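Long-range contacts in TRAP dicarboxylate transporter, DctP subunit (Sulfurospirillum deleyianum, PDB 4OVS), which probably captures dicarboxylates such as succinate in the periplasm and delivers them to a TRAP transporter: residues V30-P36 and V61-S67; D72-M76 and P89-F94. All blocks are in the same frame, centred on the assembly; numbering follows the deposited sequence.

Contact 1 (V30-P36 and V61-S67); sequences VTHVVSP and VIVFPNS
Val30 bonds on both sides of Val63 in the parallel strand pairing: its N donates to Ile62 O, and its O receives Phe64 N at 2.9 Å with a nearly straight N-H (176°). His32 N continues the ladder to Phe64 O. Further along, His32 O takes Ser67 N at 2.9 Å and Val34 O takes Asn66 N from above its carbonyl plane, a more bent bond. Waters extend the network: one lies 2.8 Å from Thr31 OG1 and 3.0 Å from Phe64 O, placed to bond to either, and another joins Val33 O to Ser67 OG. With chi1 at 69°, the His32 ring is turned so that ND1 accepts Val34 N in the ring plane, while Pro65 CA lies over one ring face, 3.8 Å from the centroid, in a CH-pi contact. Asn66 can serve two partners through its amide, ND2 giving to a water shared with Ser35 OG and OD1 accepting from Lys217. Branched valines fit the strands, with Val30 CG2 3.6 Å from Val61 CG1. The contact joins two strands of a beta-alpha-beta unit whose helix 39-54 covers Val61 and Val63, while Thr31 bonds onward to Ile86 of the next strand.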
loop_
_atom_site.group_PDB
_atom_site.type_symbol
_atom_site.label_atom_id
_atom_site.label_comp_id
_atom_site.label_asym_id
_atom_site.label_seq_id
_atom_site.Cartn_x
_atom_site.Cartn_y
_atom_site.Cartn_z
ATOM N N VAL A 30 9.414 -15.097 -2.166
ATOM C CA VAL A 30 8.778 -13.802 -1.896
ATOM C C VAL A 30 7.402 -13.761 -2.557
ATOM O O VAL A 30 7.248 -14.198 -3.696
ATOM C CB VAL A 30 9.587 -12.613 -2.489
ATOM C CG1 VAL A 30 8.873 -11.371 -2.165
ATOM C CG2 VAL A 30 11.005 -12.544 -1.943
ATOM N N THR A 31 6.406 -13.224 -1.858
ATOM C CA THR A 31 5.056 -13.223 -2.368
ATOM C C THR A 31 4.500 -11.837 -2.207
ATOM O O THR A 31 4.643 -11.266 -1.168
ATOM C CB THR A 31 4.176 -14.251 -1.625
ATOM O OG1 THR A 31 2.859 -14.258 -2.153
ATOM C CG2 THR A 31 4.087 -13.967 -0.090
ATOM N N HIS A 32 3.908 -11.301 -3.274
ATOM C CA HIS A 32 3.155 -10.039 -3.215
ATOM C C HIS A 32 2.054 -9.979 -4.289
ATOM O O HIS A 32 1.964 -10.884 -5.154
ATOM C CB HIS A 32 4.111 -8.827 -3.311
ATOM C CG HIS A 32 4.774 -8.645 -4.637
ATOM N ND1 HIS A 32 4.121 -8.109 -5.723
ATOM C CD2 HIS A 32 6.058 -8.836 -5.026
ATOM C CE1 HIS A 32 4.960 -8.023 -6.740
ATOM N NE2 HIS A 32 6.146 -8.441 -6.340
ATOM N N VAL A 33 1.214 -8.938 -4.203
ATOM C CA VAL A 33 -0.016 -8.849 -4.927
ATOM C C VAL A 33 -0.034 -7.826 -6.082
ATOM O O VAL A 33 -1.061 -7.691 -6.772
ATOM C CB VAL A 33 -1.206 -8.526 -3.958
ATOM C CG1 VAL A 33 -1.317 -9.556 -2.796
ATOM C CG2 VAL A 33 -1.067 -7.136 -3.383
ATOM N N VAL A 34 1.054 -7.084 -6.254
ATOM C CA VAL A 34 1.193 -6.074 -7.295
ATOM C C VAL A 34 1.968 -6.487 -8.557
ATOM O O VAL A 34 2.536 -7.585 -8.659
ATOM C CB VAL A 34 1.879 -4.743 -6.756
ATOM C CG1 VAL A 34 1.123 -4.142 -5.595
ATOM C CG2 VAL A 34 3.332 -4.938 -6.445
ATOM N N SER A 35 1.889 -5.622 -9.558
ATOM C CA SER A 35 2.592 -5.827 -10.824
ATOM C C SER A 35 4.087 -5.684 -10.655
ATOM O O SER A 35 4.544 -4.818 -9.921
ATOM C CB SER A 35 2.157 -4.730 -11.809
ATOM O OG SER A 35 2.942 -4.834 -12.966
ATOM N N PRO A 36 4.878 -6.471 -11.386
ATOM C CA PRO A 36 6.332 -6.247 -11.301
ATOM C C PRO A 36 6.764 -4.895 -11.840
ATOM O O PRO A 36 7.887 -4.458 -11.589
ATOM C CB PRO A 36 6.909 -7.321 -12.229
ATOM C CG PRO A 36 5.784 -8.314 -12.441
ATOM C CD PRO A 36 4.506 -7.603 -12.251
ATOM N N VAL A 61 16.528 -16.426 -4.860
ATOM C CA VAL A 61 15.255 -15.844 -4.406
ATOM C C VAL A 61 14.282 -15.836 -5.607
ATOM O O VAL A 61 14.635 -15.304 -6.671
ATOM C CB VAL A 61 15.443 -14.450 -3.904
ATOM C CG1 VAL A 61 14.054 -13.842 -3.462
ATOM C CG2 VAL A 61 16.490 -14.382 -2.749
ATOM N N ILE A 62 13.120 -16.456 -5.454
ATOM C CA ILE A 62 12.085 -16.471 -6.498
ATOM C C ILE A 62 10.911 -15.605 -6.011
ATOM O O ILE A 62 10.412 -15.761 -4.899
ATOM C CB ILE A 62 11.612 -17.886 -6.821
ATOM C CG1 ILE A 62 12.795 -18.744 -7.292
ATOM C CG2 ILE A 62 10.442 -17.879 -7.900
ATOM C CD1 ILE A 62 13.664 -18.103 -8.362
ATOM N N VAL A 63 10.527 -14.647 -6.837
ATOM C CA VAL A 63 9.490 -13.677 -6.509
ATOM C C VAL A 63 8.211 -14.017 -7.304
ATOM O O VAL A 63 8.240 -14.137 -8.522
ATOM C CB VAL A 63 9.924 -12.239 -6.912
ATOM C CG1 VAL A 63 8.796 -11.260 -6.649
ATOM C CG2 VAL A 63 11.191 -11.797 -6.180
ATOM N N PHE A 64 7.094 -14.171 -6.594
ATOM C CA PHE A 64 5.814 -14.384 -7.169
ATOM C C PHE A 64 4.934 -13.141 -7.012
ATOM O O PHE A 64 4.378 -12.890 -5.943
ATOM C CB PHE A 64 5.136 -15.565 -6.447
ATOM C CG PHE A 64 5.802 -16.893 -6.671
ATOM C CD1 PHE A 64 5.432 -17.699 -7.708
ATOM C CD2 PHE A 64 6.790 -17.351 -5.803
ATOM C CE1 PHE A 64 6.031 -18.938 -7.895
ATOM C CE2 PHE A 64 7.381 -18.601 -5.990
ATOM C CZ PHE A 64 7.018 -19.377 -7.022
ATOM N N PRO A 65 4.793 -12.346 -8.076
ATOM C CA PRO A 65 3.945 -11.164 -7.990
ATOM C C PRO A 65 2.481 -11.449 -8.285
ATOM O O PRO A 65 2.118 -12.617 -8.485
ATOM C CB PRO A 65 4.510 -10.289 -9.104
ATOM C CG PRO A 65 4.834 -11.274 -10.151
ATOM C CD PRO A 65 5.396 -12.482 -9.398
ATOM N N ASN A 66 1.658 -10.391 -8.322
ATOM C CA ASN A 66 0.286 -10.481 -8.795
ATOM C C ASN A 66 -0.514 -11.616 -8.108
ATOM O O ASN A 66 -1.375 -12.235 -8.705
ATOM C CB ASN A 66 0.277 -10.680 -10.295
ATOM C CG ASN A 66 0.503 -9.386 -11.077
ATOM O OD1 ASN A 66 -0.043 -8.320 -10.736
ATOM N ND2 ASN A 66 1.339 -9.467 -12.108
ATOM N N SER A 67 -0.212 -11.902 -6.847
ATOM C CA SER A 67 -0.905 -12.966 -6.124
ATOM C C SER A 67 -0.770 -14.365 -6.757
ATOM O O SER A 67 -1.656 -15.198 -6.606
ATOM C CB SER A 67 -2.410 -12.665 -5.984
ATOM O OG SER A 67 -2.630 -11.381 -5.416
HETATM O O HOH W 1 2.031 -14.304 -4.833
HETATM O O HOH W 2 -3.122 -9.371 -7.163
HETATM O O HOH W 3 1.552 -7.142 -14.276
#

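Contact 2 (D72-M76 and P89-F94); sequences DGEEM and PSFSKF
Lys93 NZ approaches Asp72 from above the carboxylate plane, 43° out of it, and still forms a salt bridge, 3.0 Å from OD1. A bend at chi2 (-74°) brings the chain over the carboxylate, CE included, and a second at chi4 (71°) turns NZ toward OD1. The short aspartate is held at its other oxygen too, for OD2 accepts the backbone N of Phe192. At the helix, selenomethionine Met76 reaches across with a flexible chain: its methyl CE sits over one face of the Phe94 ring, 4.0 Å from the centroid, in a CH-pi contact, with SE oblique to the ring in a Met-aromatic contact. The same methyl lies 3.3 Å from Lys93 O. The Pro89 ring packs against the Glu75 carboxylate, CG 3.8 Å from OE2, and Met76 SE packs more distantly on the same carbon. Were Asp72 an alanine, Lys93 NZ would probably lose its salt-bridge partner and be freer to swing, and Phe192 N would lose its acceptor at OD2. Lys93 NZ also hydrogen-bonds to a bound succinate, which suits a long cationic side chain. The salt bridge therefore probably orients the ammonium group for an anionic ligand while offsetting part of its positive charge.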
loop_
_atom_site.group_PDB
_atom_site.type_symbol
_atom_site.label_atom_id
_atom_site.label_comp_id
_atom_site.label_asym_id
_atom_site.label_seq_id
_atom_site.Cartn_x
_atom_site.Cartn_y
_atom_site.Cartn_z
ATOM N N ASP A 72 -4.040 -11.405 -0.768
ATOM C CA ASP A 72 -4.203 -10.613 0.451
ATOM C C ASP A 72 -4.656 -11.488 1.606
ATOM O O ASP A 72 -4.238 -11.319 2.778
ATOM C CB ASP A 72 -5.283 -9.544 0.240
ATOM C CG ASP A 72 -4.765 -8.281 -0.451
ATOM O OD1 ASP A 72 -3.529 -8.073 -0.532
ATOM O OD2 ASP A 72 -5.623 -7.470 -0.894
ATOM N N GLY A 73 -5.560 -12.398 1.271
ATOM C CA GLY A 73 -6.270 -13.166 2.281
ATOM C C GLY A 73 -5.521 -14.375 2.782
ATOM O O GLY A 73 -5.948 -15.003 3.748
ATOM N N GLU A 74 -4.429 -14.723 2.107
ATOM C CA GLU A 74 -3.700 -15.944 2.403
ATOM C C GLU A 74 -2.234 -15.722 2.787
ATOM O O GLU A 74 -1.634 -16.602 3.404
ATOM C CB GLU A 74 -3.795 -16.932 1.241
ATOM C CG GLU A 74 -5.219 -17.231 0.767
ATOM C CD GLU A 74 -5.670 -16.281 -0.323
ATOM O OE1 GLU A 74 -4.822 -15.894 -1.159
ATOM O OE2 GLU A 74 -6.857 -15.901 -0.344
ATOM N N GLU A 75 -1.667 -14.550 2.494
ATOM C CA GLU A 75 -0.218 -14.379 2.670
ATOM C C GLU A 75 0.218 -14.446 4.127
ATOM O O GLU A 75 1.305 -14.911 4.410
ATOM C CB GLU A 75 0.331 -13.095 1.995
ATOM C CG GLU A 75 -0.291 -11.830 2.494
ATOM C CD GLU A 75 0.212 -10.591 1.789
ATOM O OE1 GLU A 75 1.207 -10.677 1.001
ATOM O OE2 GLU A 75 -0.399 -9.534 2.026
HETATM N N MSE A 76 -0.589 -13.955 5.044
HETATM C CA MSE A 76 -0.126 -13.865 6.418
HETATM C C MSE A 76 0.074 -15.267 7.030
HETATM O O MSE A 76 1.148 -15.596 7.567
HETATM C CB MSE A 76 -1.105 -13.047 7.258
HETATM C CG MSE A 76 -1.217 -11.608 6.831
HETATM SE SE MSE A 76 0.489 -10.577 7.058
HETATM C CE MSE A 76 -0.299 -8.860 7.506
ATOM N N PRO A 89 3.324 -6.335 2.696
ATOM C CA PRO A 89 1.906 -5.960 2.778
ATOM C C PRO A 89 1.704 -4.496 3.018
ATOM O O PRO A 89 2.534 -3.888 3.663
ATOM C CB PRO A 89 1.407 -6.759 3.984
ATOM C CG PRO A 89 2.371 -7.862 4.107
ATOM C CD PRO A 89 3.680 -7.312 3.727
ATOM N N SER A 90 0.626 -3.906 2.500
ATOM C CA SER A 90 0.341 -2.505 2.814
ATOM C C SER A 90 -0.079 -2.390 4.298
ATOM O O SER A 90 -0.474 -3.371 4.915
ATOM C CB SER A 90 -0.748 -1.945 1.933
ATOM O OG SER A 90 -1.986 -2.503 2.291
ATOM N N PHE A 91 0.010 -1.184 4.853
ATOM C CA PHE A 91 -0.286 -0.962 6.264
ATOM C C PHE A 91 -1.664 -1.507 6.646
ATOM O O PHE A 91 -1.865 -2.089 7.711
ATOM C CB PHE A 91 -0.180 0.550 6.591
ATOM C CG PHE A 91 1.185 1.171 6.268
ATOM C CD1 PHE A 91 2.338 0.426 6.372
ATOM C CD2 PHE A 91 1.281 2.470 5.815
ATOM C CE1 PHE A 91 3.555 0.961 6.041
ATOM C CE2 PHE A 91 2.495 3.015 5.468
ATOM C CZ PHE A 91 3.631 2.277 5.603
ATOM N N SER A 92 -2.635 -1.272 5.799
ATOM C CA SER A 92 -4.019 -1.728 6.070
ATOM C C SER A 92 -4.097 -3.227 6.331
ATOM O O SER A 92 -4.963 -3.693 7.064
ATOM C CB SER A 92 -4.948 -1.448 4.872
ATOM O OG SER A 92 -5.139 -0.059 4.629
ATOM N N LYS A 93 -3.205 -3.977 5.702
ATOM C CA LYS A 93 -3.221 -5.412 5.752
ATOM C C LYS A 93 -2.814 -5.919 7.149
ATOM O O LYS A 93 -3.100 -7.045 7.495
ATOM C CB LYS A 93 -2.295 -5.983 4.681
ATOM C CG LYS A 93 -2.569 -5.508 3.262
ATOM C CD LYS A 93 -3.802 -6.127 2.633
ATOM C CE LYS A 93 -4.376 -5.247 1.510
ATOM N NZ LYS A 93 -3.564 -5.197 0.281
ATOM N N PHE A 94 -2.179 -5.066 7.947
ATOM C CA PHE A 94 -1.765 -5.407 9.311
ATOM C C PHE A 94 -2.793 -5.050 10.384
ATOM O O PHE A 94 -2.627 -5.382 11.564
ATOM C CB PHE A 94 -0.472 -4.655 9.672
ATOM C CG PHE A 94 0.760 -5.122 8.911
ATOM C CD1 PHE A 94 1.542 -6.165 9.392
ATOM C CD2 PHE A 94 1.138 -4.505 7.729
ATOM C CE1 PHE A 94 2.662 -6.584 8.726
ATOM C CE2 PHE A 94 2.277 -4.927 7.041
ATOM C CZ PHE A 94 3.031 -5.957 7.530
#

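From the N terminus, strand 26-31 runs into the loop 32-36, helix 39-54 follows, and strand 59-64 returns parallel to the first, so contact 1 closes a beta-alpha-beta crossover. The chain then passes 72-76 at the start of helix 75-81, continues through strand 86-87 and reaches 89-94, where contact 2 closes a shorter loop. The two are in series, neither nested nor crossed. They meet in space at Val33 CG1, 3.5 Å from Asp72 OD1. Contact 1 ties together neighbouring strands; contact 2 ties a helix start to the loop after strand 86-87. Val34 and Lys93 bring both beside the bound succinate.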